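Local coordinates for protein monothiol glutaredoxin-S14, chloroplastic (Arabidopsis thaliana, PDB 3IPZ) that may serve as a chloroplast iron-sulfur cluster donor, forming a [2Fe-2S]-bridged homodimer, and may regulate CAX cation transporters, at residues E67-P72 against Q76-G81; L91-F94 against E98-E101. All blocks are in the same frame, centred on the assembly; numbering follows the deposited sequence.

Contact 1 (E67-P72 against Q76-G81); sequences EYSNWP and QLYIGG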
ATOM      1  N   GLU A  67      -9.173  -3.528  -8.416  1.00 40.73           N
ATOM      2  CA  GLU A  67      -9.103  -4.619  -9.372  1.00 41.51           C
ATOM      3  C   GLU A  67      -7.683  -5.133  -9.528  1.00 35.39           C
ATOM      4  O   GLU A  67      -7.464  -6.335  -9.588  1.00 39.74           O
ATOM      5  CB  GLU A  67      -9.638  -4.180 -10.734  1.00 46.55           C
ATOM      6  CG  GLU A  67      -9.842  -5.349 -11.687  1.00 55.61           C
ATOM      7  CD  GLU A  67     -10.400  -4.921 -13.034  1.00 71.52           C
ATOM      8  OE1 GLU A  67     -11.430  -4.210 -13.044  1.00 68.95           O
ATOM      9  OE2 GLU A  67      -9.814  -5.302 -14.075  1.00 71.82           O
ATOM     10  N   TYR A  68      -6.723  -4.219  -9.601  1.00 42.64           N
ATOM     11  CA  TYR A  68      -5.312  -4.578  -9.742  1.00 36.86           C
ATOM     12  C   TYR A  68      -4.822  -5.437  -8.567  1.00 39.47           C
ATOM     13  O   TYR A  68      -4.148  -6.443  -8.767  1.00 35.45           O
ATOM     14  CB  TYR A  68      -4.461  -3.305  -9.823  1.00 37.04           C
ATOM     15  CG  TYR A  68      -2.999  -3.533 -10.137  1.00 32.77           C
ATOM     16  CD1 TYR A  68      -2.581  -3.819 -11.432  1.00 42.67           C
ATOM     17  CD2 TYR A  68      -2.031  -3.446  -9.138  1.00 42.00           C
ATOM     18  CE1 TYR A  68      -1.227  -4.008 -11.727  1.00 40.85           C
ATOM     19  CE2 TYR A  68      -0.682  -3.634  -9.420  1.00 36.77           C
ATOM     20  CZ  TYR A  68      -0.285  -3.913 -10.716  1.00 41.42           C
ATOM     21  OH  TYR A  68       1.054  -4.090 -11.004  1.00 48.33           O
ATOM     22  N   SER A  69      -5.160  -5.025  -7.348  1.00 38.81           N
ATOM     23  CA  SER A  69      -4.751  -5.731  -6.132  1.00 41.82           C
ATOM     24  C   SER A  69      -5.694  -6.876  -5.777  1.00 43.15           C
ATOM     25  O   SER A  69      -5.342  -7.759  -4.993  1.00 40.93           O
ATOM     26  CB  SER A  69      -4.725  -4.765  -4.942  1.00 37.12           C
ATOM     27  OG  SER A  69      -3.973  -3.607  -5.238  1.00 50.02           O
ATOM     28  N   ASN A  70      -6.893  -6.840  -6.356  1.00 41.48           N
ATOM     29  CA  ASN A  70      -7.943  -7.816  -6.094  1.00 39.56           C
ATOM     30  C   ASN A  70      -8.306  -7.815  -4.609  1.00 39.61           C
ATOM     31  O   ASN A  70      -8.499  -8.861  -3.996  1.00 47.54           O
ATOM     32  CB  ASN A  70      -7.526  -9.221  -6.524  1.00 47.02           C
ATOM     33  CG  ASN A  70      -8.692 -10.200  -6.479  1.00 60.43           C
ATOM     34  OD1 ASN A  70      -9.721  -9.979  -7.119  1.00 65.85           O
ATOM     35  ND2 ASN A  70      -8.542 -11.275  -5.717  1.00 62.77           N
ATOM     36  N   TRP A  71      -8.401  -6.615  -4.052  1.00 34.39           N
ATOM     37  CA  TRP A  71      -8.726  -6.392  -2.654  1.00 38.09           C
ATOM     38  C   TRP A  71      -9.637  -5.162  -2.683  1.00 41.43           C
ATOM     39  O   TRP A  71      -9.225  -4.095  -3.122  1.00 42.32           O
ATOM     40  CB  TRP A  71      -7.431  -6.127  -1.864  1.00 35.48           C
ATOM     41  CG  TRP A  71      -7.667  -5.867  -0.421  1.00 33.76           C
ATOM     42  CD1 TRP A  71      -7.568  -4.667   0.224  1.00 38.95           C
ATOM     43  CD2 TRP A  71      -8.154  -6.804   0.544  1.00 29.51           C
ATOM     44  NE1 TRP A  71      -7.976  -4.799   1.531  1.00 44.11           N
ATOM     45  CE2 TRP A  71      -8.343  -6.101   1.752  1.00 37.98           C
ATOM     46  CE3 TRP A  71      -8.457  -8.173   0.500  1.00 37.34           C
ATOM     47  CZ2 TRP A  71      -8.824  -6.720   2.915  1.00 48.83           C
ATOM     48  CZ3 TRP A  71      -8.934  -8.790   1.654  1.00 32.49           C
ATOM     49  CH2 TRP A  71      -9.113  -8.059   2.845  1.00 40.77           C
ATOM     50  N   PRO A  72     -10.888  -5.305  -2.212  1.00 50.12           N
ATOM     51  CA  PRO A  72     -11.916  -4.254  -2.175  1.00 47.07           C
ATOM     52  C   PRO A  72     -11.734  -2.981  -1.360  1.00 40.45           C
ATOM     53  O   PRO A  72     -12.503  -2.044  -1.542  1.00 44.64           O
ATOM     54  CB  PRO A  72     -13.168  -5.019  -1.750  1.00 44.14           C
ATOM     55  CG  PRO A  72     -12.613  -6.022  -0.804  1.00 46.58           C
ATOM     56  CD  PRO A  72     -11.381  -6.525  -1.542  1.00 40.36           C
ATOM     57  N   GLN A  76      -4.009  -0.472   1.307  1.00 29.71           N
ATOM     58  CA  GLN A  76      -3.436  -1.489   0.451  1.00 32.21           C
ATOM     59  C   GLN A  76      -1.938  -1.187   0.484  1.00 33.45           C
ATOM     60  O   GLN A  76      -1.516  -0.094   0.123  1.00 31.09           O
ATOM     61  CB  GLN A  76      -3.978  -1.370  -0.981  1.00 29.24           C
ATOM     62  CG  GLN A  76      -5.285  -2.104  -1.205  1.00 34.99           C
ATOM     63  CD  GLN A  76      -5.779  -2.028  -2.639  1.00 35.18           C
ATOM     64  OE1 GLN A  76      -4.992  -1.920  -3.579  1.00 43.71           O
ATOM     65  NE2 GLN A  76      -7.092  -2.105  -2.811  1.00 32.91           N
ATOM     66  N   LEU A  77      -1.143  -2.157   0.921  1.00 30.01           N
ATOM     67  CA  LEU A  77       0.297  -1.977   1.023  1.00 27.47           C
ATOM     68  C   LEU A  77       1.071  -2.737  -0.033  1.00 30.46           C
ATOM     69  O   LEU A  77       0.839  -3.921  -0.263  1.00 28.33           O
ATOM     70  CB  LEU A  77       0.786  -2.419   2.407  1.00 34.00           C
ATOM     71  CG  LEU A  77       2.280  -2.292   2.748  1.00 34.42           C
ATOM     72  CD1 LEU A  77       2.701  -0.819   2.750  1.00 25.41           C
ATOM     73  CD2 LEU A  77       2.538  -2.912   4.122  1.00 24.61           C
ATOM     74  N   TYR A  78       1.987  -2.039  -0.689  1.00 26.37           N
ATOM     75  CA  TYR A  78       2.838  -2.652  -1.696  1.00 29.39           C
ATOM     76  C   TYR A  78       4.297  -2.597  -1.217  1.00 36.44           C
ATOM     77  O   TYR A  78       4.740  -1.597  -0.631  1.00 33.21           O
ATOM     78  CB  TYR A  78       2.704  -1.923  -3.040  1.00 31.81           C
ATOM     79  CG  TYR A  78       1.528  -2.385  -3.875  1.00 28.78           C
ATOM     80  CD1 TYR A  78       0.227  -1.928  -3.616  1.00 23.21           C
ATOM     81  CD2 TYR A  78       1.716  -3.299  -4.919  1.00 26.95           C
ATOM     82  CE1 TYR A  78      -0.863  -2.376  -4.389  1.00 32.04           C
ATOM     83  CE2 TYR A  78       0.650  -3.750  -5.687  1.00 42.26           C
ATOM     84  CZ  TYR A  78      -0.638  -3.289  -5.420  1.00 36.76           C
ATOM     85  OH  TYR A  78      -1.684  -3.773  -6.175  1.00 53.37           O
ATOM     86  N   ILE A  79       5.033  -3.679  -1.460  1.00 30.14           N
ATOM     87  CA  ILE A  79       6.436  -3.762  -1.075  1.00 32.60           C
ATOM     88  C   ILE A  79       7.174  -4.442  -2.211  1.00 38.16           C
ATOM     89  O   ILE A  79       6.785  -5.535  -2.633  1.00 28.40           O
ATOM     90  CB  ILE A  79       6.632  -4.595   0.211  1.00 36.31           C
ATOM     91  CG1 ILE A  79       5.856  -3.972   1.365  1.00 32.46           C
ATOM     92  CG2 ILE A  79       8.102  -4.655   0.576  1.00 32.21           C
ATOM     93  CD1 ILE A  79       5.637  -4.892   2.567  1.00 28.03           C
ATOM     94  N   GLY A  80       8.232  -3.793  -2.704  1.00 36.04           N
ATOM     95  CA  GLY A  80       8.997  -4.357  -3.802  1.00 26.56           C
ATOM     96  C   GLY A  80       8.155  -4.462  -5.063  1.00 34.26           C
ATOM     97  O   GLY A  80       8.434  -5.282  -5.941  1.00 41.80           O
ATOM     98  N   GLY A  81       7.115  -3.636  -5.151  1.00 29.06           N
ATOM     99  CA  GLY A  81       6.258  -3.645  -6.325  1.00 30.50           C
ATOM    100  C   GLY A  81       5.234  -4.763  -6.368  1.00 39.68           C
ATOM    101  O   GLY A  81       4.577  -4.960  -7.394  1.00 40.49           O
TER
HETATM  102  O   HOH W   1       2.465  -5.579  -9.069  1.00 50.61           O
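Gln76 reaches from its strand to Ser69 and Trp71, at and just beyond the end of helix 59-69. From CB the chain leaves with CG anti to the carbonyl carbon (chi1 -86°) and then runs extended. CG lies 3.7 Å from Trp71 CD1, at the edge of the indole and near its plane; the Gln76 chain and the indole run antiparallel where they pass. CD comes up against Ser69, 3.5 Å from its OG, and OE1 accepts a hydrogen bond from Ser69 OG at 2.6 Å, the donor standing above the carbonyl plane. NE2 bonds to Thr73 O in the intervening loop, so both ends of the amide are held. Ser69 OG is also an acceptor: Tyr78 OH donates to it over a suspiciously short 2.5 Å, making a hydrogen-bond chain from Tyr78 through Ser69 to Gln76. The Tyr78 hydroxyl sits at the edge of the Tyr68 ring, and Tyr68 CE2 comes 4.0 Å from Tyr78 CE2. One water bridges Tyr68 OH and Gly81 O. Asn70, with positive phi, is the C-prime residue of a Schellman motif that ends the helix. This is the helix-to-strand turn of the thioredoxin fold, beside Lys66 and Phe74, which probably bind glutathione.

Contact 2 (L91-F94 against E98-E101); sequences LEAF and ELQE
Ala93 O takes the backbone N-H of Leu99 across the break between the two helices, at 2.8 Å and nearly straight at the hydrogen (168°). Glu98 N is also near this oxygen, but its angle is too poor for a bond. Around this link the apolar parts close up: the CB atoms of Ala93 and Leu99 are 3.9 Å apart, and Glu98 CB lies 4.0 Å from Ala93 CB. Leu99 swings its CG anti to its own N (chi1 -153°), which brings CD1 to 4.0 Å from Phe94 CB. The Phe94 ring, obliquely placed, lies next to the Gln100 side chain as it runs on to helix 34-45. Gln100 bends back at chi2 (85°), so that the end of its side chain lies near the Phe94 ring and carbonyl, although which way round its amide sits is uncertain. Beyond the pair, Phe94 and Leu99 both rest on Ile42 of helix 34-45 and on Leu46 just after it, with Gln100 also touching Leu46. Ala93 and Glu98 reach Phe84 on the edge strand 82-85, so the junction of helices 87-96 and 98-108 is wedged between that strand and helix 34-45.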
ATOM      1  N   LEU A  91      -1.247  -6.160   9.634  1.00 36.20           N
ATOM      2  CA  LEU A  91      -1.168  -6.165  11.088  1.00 34.89           C
ATOM      3  C   LEU A  91      -0.601  -7.500  11.558  1.00 39.53           C
ATOM      4  O   LEU A  91       0.274  -7.550  12.422  1.00 48.62           O
ATOM      5  CB  LEU A  91      -2.559  -5.964  11.690  1.00 38.68           C
ATOM      6  CG  LEU A  91      -2.680  -5.226  13.028  1.00 46.86           C
ATOM      7  CD1 LEU A  91      -3.871  -5.803  13.774  1.00 46.05           C
ATOM      8  CD2 LEU A  91      -1.427  -5.381  13.879  1.00 51.37           C
ATOM      9  N   GLU A  92      -1.106  -8.583  10.977  1.00 35.54           N
ATOM     10  CA  GLU A  92      -0.656  -9.918  11.341  1.00 38.86           C
ATOM     11  C   GLU A  92       0.816 -10.141  10.997  1.00 39.09           C
ATOM     12  O   GLU A  92       1.574 -10.665  11.807  1.00 39.96           O
ATOM     13  CB  GLU A  92      -1.527 -10.963  10.636  1.00 38.54           C
ATOM     14  CG  GLU A  92      -1.125 -12.412  10.878  1.00 41.85           C
ATOM     15  CD  GLU A  92      -1.336 -12.870  12.312  1.00 45.53           C
ATOM     16  OE1 GLU A  92      -2.053 -12.181  13.072  1.00 47.99           O
ATOM     17  OE2 GLU A  92      -0.793 -13.937  12.667  1.00 59.19           O
ATOM     18  N   ALA A  93       1.216  -9.748   9.793  1.00 33.21           N
ATOM     19  CA  ALA A  93       2.594  -9.919   9.366  1.00 27.71           C
ATOM     20  C   ALA A  93       3.498  -9.066  10.245  1.00 38.20           C
ATOM     21  O   ALA A  93       4.700  -9.311  10.344  1.00 34.08           O
ATOM     22  CB  ALA A  93       2.748  -9.523   7.917  1.00 29.42           C
ATOM     23  N   PHE A  94       2.910  -8.052  10.873  1.00 38.50           N
ATOM     24  CA  PHE A  94       3.663  -7.184  11.765  1.00 39.05           C
ATOM     25  C   PHE A  94       3.935  -7.932  13.074  1.00 46.97           C
ATOM     26  O   PHE A  94       5.074  -8.006  13.529  1.00 45.13           O
ATOM     27  CB  PHE A  94       2.878  -5.909  12.054  1.00 39.59           C
ATOM     28  CG  PHE A  94       3.515  -5.038  13.093  1.00 37.97           C
ATOM     29  CD1 PHE A  94       4.799  -4.541  12.906  1.00 36.07           C
ATOM     30  CD2 PHE A  94       2.834  -4.716  14.259  1.00 41.04           C
ATOM     31  CE1 PHE A  94       5.398  -3.728  13.872  1.00 43.62           C
ATOM     32  CE2 PHE A  94       3.424  -3.904  15.236  1.00 51.13           C
ATOM     33  CZ  PHE A  94       4.708  -3.410  15.039  1.00 45.20           C
ATOM     34  N   GLU A  98       6.922 -11.209   9.775  1.00 37.75           N
ATOM     35  CA  GLU A  98       6.949 -11.410   8.318  1.00 43.57           C
ATOM     36  C   GLU A  98       6.970 -10.067   7.553  1.00 38.08           C
ATOM     37  O   GLU A  98       7.562  -9.951   6.481  1.00 37.02           O
ATOM     38  CB  GLU A  98       5.730 -12.229   7.893  1.00 41.11           C
ATOM     39  CG  GLU A  98       5.622 -12.495   6.395  1.00 64.72           C
ATOM     40  CD  GLU A  98       4.322 -13.203   6.016  1.00 68.85           C
ATOM     41  OE1 GLU A  98       3.965 -14.190   6.697  1.00 81.33           O
ATOM     42  OE2 GLU A  98       3.663 -12.783   5.038  1.00 62.57           O
ATOM     43  N   LEU A  99       6.315  -9.060   8.115  1.00 32.78           N
ATOM     44  CA  LEU A  99       6.277  -7.737   7.510  1.00 39.61           C
ATOM     45  C   LEU A  99       7.716  -7.205   7.422  1.00 32.97           C
ATOM     46  O   LEU A  99       8.153  -6.727   6.381  1.00 39.05           O
ATOM     47  CB  LEU A  99       5.438  -6.793   8.382  1.00 28.78           C
ATOM     48  CG  LEU A  99       4.736  -5.602   7.720  1.00 40.35           C
ATOM     49  CD1 LEU A  99       4.604  -4.514   8.746  1.00 31.24           C
ATOM     50  CD2 LEU A  99       5.494  -5.094   6.518  1.00 31.01           C
ATOM     51  N   GLN A 100       8.446  -7.297   8.528  1.00 42.42           N
ATOM     52  CA  GLN A 100       9.824  -6.825   8.575  1.00 47.65           C
ATOM     53  C   GLN A 100      10.709  -7.589   7.600  1.00 46.80           C
ATOM     54  O   GLN A 100      11.521  -6.995   6.884  1.00 44.29           O
ATOM     55  CB  GLN A 100      10.371  -6.936   9.997  1.00 46.95           C
ATOM     56  CG  GLN A 100       9.610  -6.079  10.997  1.00 49.11           C
ATOM     57  CD  GLN A 100       8.353  -6.748  11.572  1.00 61.47           C
ATOM     58  OE1 GLN A 100       7.635  -7.485  10.886  1.00 47.32           O
ATOM     59  NE2 GLN A 100       8.080  -6.467  12.839  1.00 52.27           N
ATOM     60  N   GLU A 101      10.547  -8.907   7.562  1.00 44.26           N
ATOM     61  CA  GLU A 101      11.331  -9.710   6.642  1.00 43.47           C
ATOM     62  C   GLU A 101      11.146  -9.202   5.222  1.00 46.83           C
ATOM     63  O   GLU A 101      12.127  -9.009   4.490  1.00 44.53           O
ATOM     64  CB  GLU A 101      10.902 -11.170   6.706  1.00 56.55           C
ATOM     65  CG  GLU A 101      11.533 -11.964   7.835  1.00 74.02           C
ATOM     66  CD  GLU A 101      11.037 -13.395   7.858  1.00 77.56           C
ATOM     67  OE1 GLU A 101      11.037 -14.037   6.785  1.00 71.74           O
ATOM     68  OE2 GLU A 101      10.649 -13.871   8.947  1.00 82.59           O
TER

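Overall arrangement
Following the chain from the N terminus, helix 5-15, strand 20-24, helix 34-45 and strand 51-54 come before either contact. Contact 1 then closes the short loop between helix 59-69 and strand 76-79, tying that helix to the sheet. The chain turns back through strand 82-85 and enters helix 87-96, and contact 2 closes the sharp turn into helix 98-108. The two are in series, neither nested nor crossed, with centres about 16 Å apart. They nevertheless meet: Ile79 CD1 on the strand of contact 1 packs 4.0 Å from Leu99 CD2 of contact 2. The sheet thus joins helix 59-69 to the C-terminal helix pair.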